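Local coordinates for protein yjcS (Bacillus subtilis, PDB 1Q8B) that is of unknown function but belongs to the antibiotic biosynthesis monooxygenase family, so a catalytic role is probable, at residues A18-I23 with I63-I68. Residues are numbered along the deposited sequence; the frame is centred on the assembly and turned at random.
Sequences ACLKII and IMLWEI
A18, C19 and L20 pair with L65, M64 and I63 where the two inner strands, 13-22 and 62-69, of the four-stranded antiparallel sheet run side by side, the ferredoxin-like sheet of the dimeric alpha/beta-barrel superfamily. A18 and L65 form one hydrogen-bonded pair, with A18 N to L65 O at 3.0 Å and L65 N to A18 O at 2.8 Å. L20 and I63 form the next. L20 N reaches I63 O at 2.7 Å and almost straight, 173° at the hydrogen. The return bond from I63 N to L20 O is 2.9 Å, its donor tilted 19° from the carbonyl plane.

On the helix-covered face, L20 lays its CD1 4.1 Å from CD1 of L65, the two leucines slanting across one another, and F35 of helix 28-42 packs on both L20 and I63. Further along, I22 and I63 meet at roughly a right angle, I22 CD1 lying 3.9 Å from I63 CG1; with CG1 beside its own backbone N (chi1 -63°), I22 sends that branch to I63. The opposite face carries the non-hydrogen-bonded pair C19 and M64. The selenomethionine chain bends at both chi2 and chi3, folding back over the neighbouring strand: its SE sits 3.4 Å from A18 O, and its CE comes up to the C19 sulfur. Four backbone bonds thus fix the register, while apolar contacts on both faces, chiefly aliphatic beneath the helix, add packing without a side-chain polar bond between these segments.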
# COMPACT_ATOMS: atom_id res chain seq x y z
N ALA A 18 -10.49 -9.53 -9.90
CA ALA A 18 -10.75 -8.22 -10.46
C ALA A 18 -10.51 -8.20 -11.96
O ALA A 18 -9.69 -8.95 -12.48
CB ALA A 18 -9.86 -7.18 -9.78
N CYS A 19 -11.25 -7.34 -12.64
CA CYS A 19 -11.11 -7.19 -14.07
C CYS A 19 -10.69 -5.75 -14.28
O CYS A 19 -11.38 -4.83 -13.84
CB CYS A 19 -12.43 -7.43 -14.79
SG CYS A 19 -12.29 -7.27 -16.60
N LEU A 20 -9.54 -5.57 -14.93
CA LEU A 20 -9.02 -4.24 -15.21
C LEU A 20 -9.31 -3.82 -16.64
O LEU A 20 -9.19 -4.62 -17.58
CB LEU A 20 -7.51 -4.19 -15.00
CG LEU A 20 -6.88 -4.62 -13.68
CD1 LEU A 20 -5.39 -4.29 -13.72
CD2 LEU A 20 -7.54 -3.90 -12.52
N LYS A 21 -9.68 -2.56 -16.82
CA LYS A 21 -9.92 -2.03 -18.14
C LYS A 21 -8.63 -1.29 -18.53
O LYS A 21 -8.15 -0.46 -17.76
CB LYS A 21 -11.10 -1.06 -18.12
CG LYS A 21 -11.50 -0.57 -19.50
CD LYS A 21 -12.40 0.64 -19.41
CE LYS A 21 -12.60 1.23 -20.79
NZ LYS A 21 -13.33 2.52 -20.70
N ILE A 22 -8.06 -1.61 -19.68
CA ILE A 22 -6.84 -0.93 -20.12
C ILE A 22 -7.25 0.40 -20.76
O ILE A 22 -8.02 0.44 -21.71
CB ILE A 22 -6.05 -1.75 -21.18
CG1 ILE A 22 -5.57 -3.06 -20.57
CG2 ILE A 22 -4.84 -0.96 -21.66
CD1 ILE A 22 -5.03 -4.04 -21.60
N ILE A 23 -6.73 1.50 -20.21
CA ILE A 23 -7.04 2.82 -20.73
C ILE A 23 -5.85 3.38 -21.50
O ILE A 23 -5.92 4.46 -22.09
CB ILE A 23 -7.44 3.79 -19.59
CG1 ILE A 23 -6.33 3.86 -18.55
CG2 ILE A 23 -8.75 3.31 -18.96
CD1 ILE A 23 -6.67 4.73 -17.34
N ILE A 63 -7.62 -6.92 -18.52
CA ILE A 63 -6.68 -7.80 -17.84
C ILE A 63 -7.38 -8.35 -16.60
O ILE A 63 -8.02 -7.60 -15.87
CB ILE A 63 -5.40 -7.04 -17.42
CG1 ILE A 63 -4.66 -6.56 -18.67
CG2 ILE A 63 -4.51 -7.95 -16.58
CD1 ILE A 63 -3.47 -5.68 -18.37
N MSE A 64 -7.25 -9.65 -16.37
CA MSE A 64 -7.88 -10.27 -15.23
C MSE A 64 -6.88 -10.56 -14.11
O MSE A 64 -5.74 -10.95 -14.38
CB MSE A 64 -8.55 -11.57 -15.65
CG MSE A 64 -9.44 -12.18 -14.59
SE MSE A 64 -11.17 -11.32 -14.37
CE MSE A 64 -11.70 -11.25 -16.23
N LEU A 65 -7.32 -10.37 -12.86
CA LEU A 65 -6.46 -10.63 -11.71
C LEU A 65 -7.08 -11.64 -10.74
O LEU A 65 -8.24 -11.52 -10.35
CB LEU A 65 -6.16 -9.33 -10.93
CG LEU A 65 -5.51 -8.13 -11.63
CD1 LEU A 65 -5.39 -6.98 -10.63
CD2 LEU A 65 -4.13 -8.50 -12.19
N TRP A 66 -6.29 -12.65 -10.38
CA TRP A 66 -6.70 -13.68 -9.43
C TRP A 66 -5.79 -13.44 -8.23
O TRP A 66 -4.57 -13.54 -8.37
CB TRP A 66 -6.43 -15.09 -9.97
CG TRP A 66 -7.32 -15.51 -11.11
CD1 TRP A 66 -8.49 -14.93 -11.50
CD2 TRP A 66 -7.14 -16.65 -11.96
NE1 TRP A 66 -9.05 -15.64 -12.54
CE2 TRP A 66 -8.24 -16.70 -12.84
CE3 TRP A 66 -6.15 -17.64 -12.06
CZ2 TRP A 66 -8.39 -17.70 -13.82
CZ3 TRP A 66 -6.30 -18.64 -13.03
CH2 TRP A 66 -7.41 -18.66 -13.90
N GLU A 67 -6.37 -13.14 -7.07
CA GLU A 67 -5.55 -12.86 -5.89
C GLU A 67 -6.04 -13.53 -4.62
O GLU A 67 -7.24 -13.63 -4.38
CB GLU A 67 -5.51 -11.35 -5.64
CG GLU A 67 -5.07 -10.49 -6.83
CD GLU A 67 -5.29 -9.00 -6.58
OE1 GLU A 67 -5.43 -8.59 -5.41
OE2 GLU A 67 -5.30 -8.23 -7.56
N ILE A 68 -5.09 -13.98 -3.80
CA ILE A 68 -5.39 -14.57 -2.50
C ILE A 68 -4.40 -13.93 -1.51
O ILE A 68 -3.19 -13.94 -1.74
CB ILE A 68 -5.20 -16.11 -2.46
CG1 ILE A 68 -6.09 -16.79 -3.49
CG2 ILE A 68 -5.58 -16.64 -1.08
CD1 ILE A 68 -5.98 -18.31 -3.46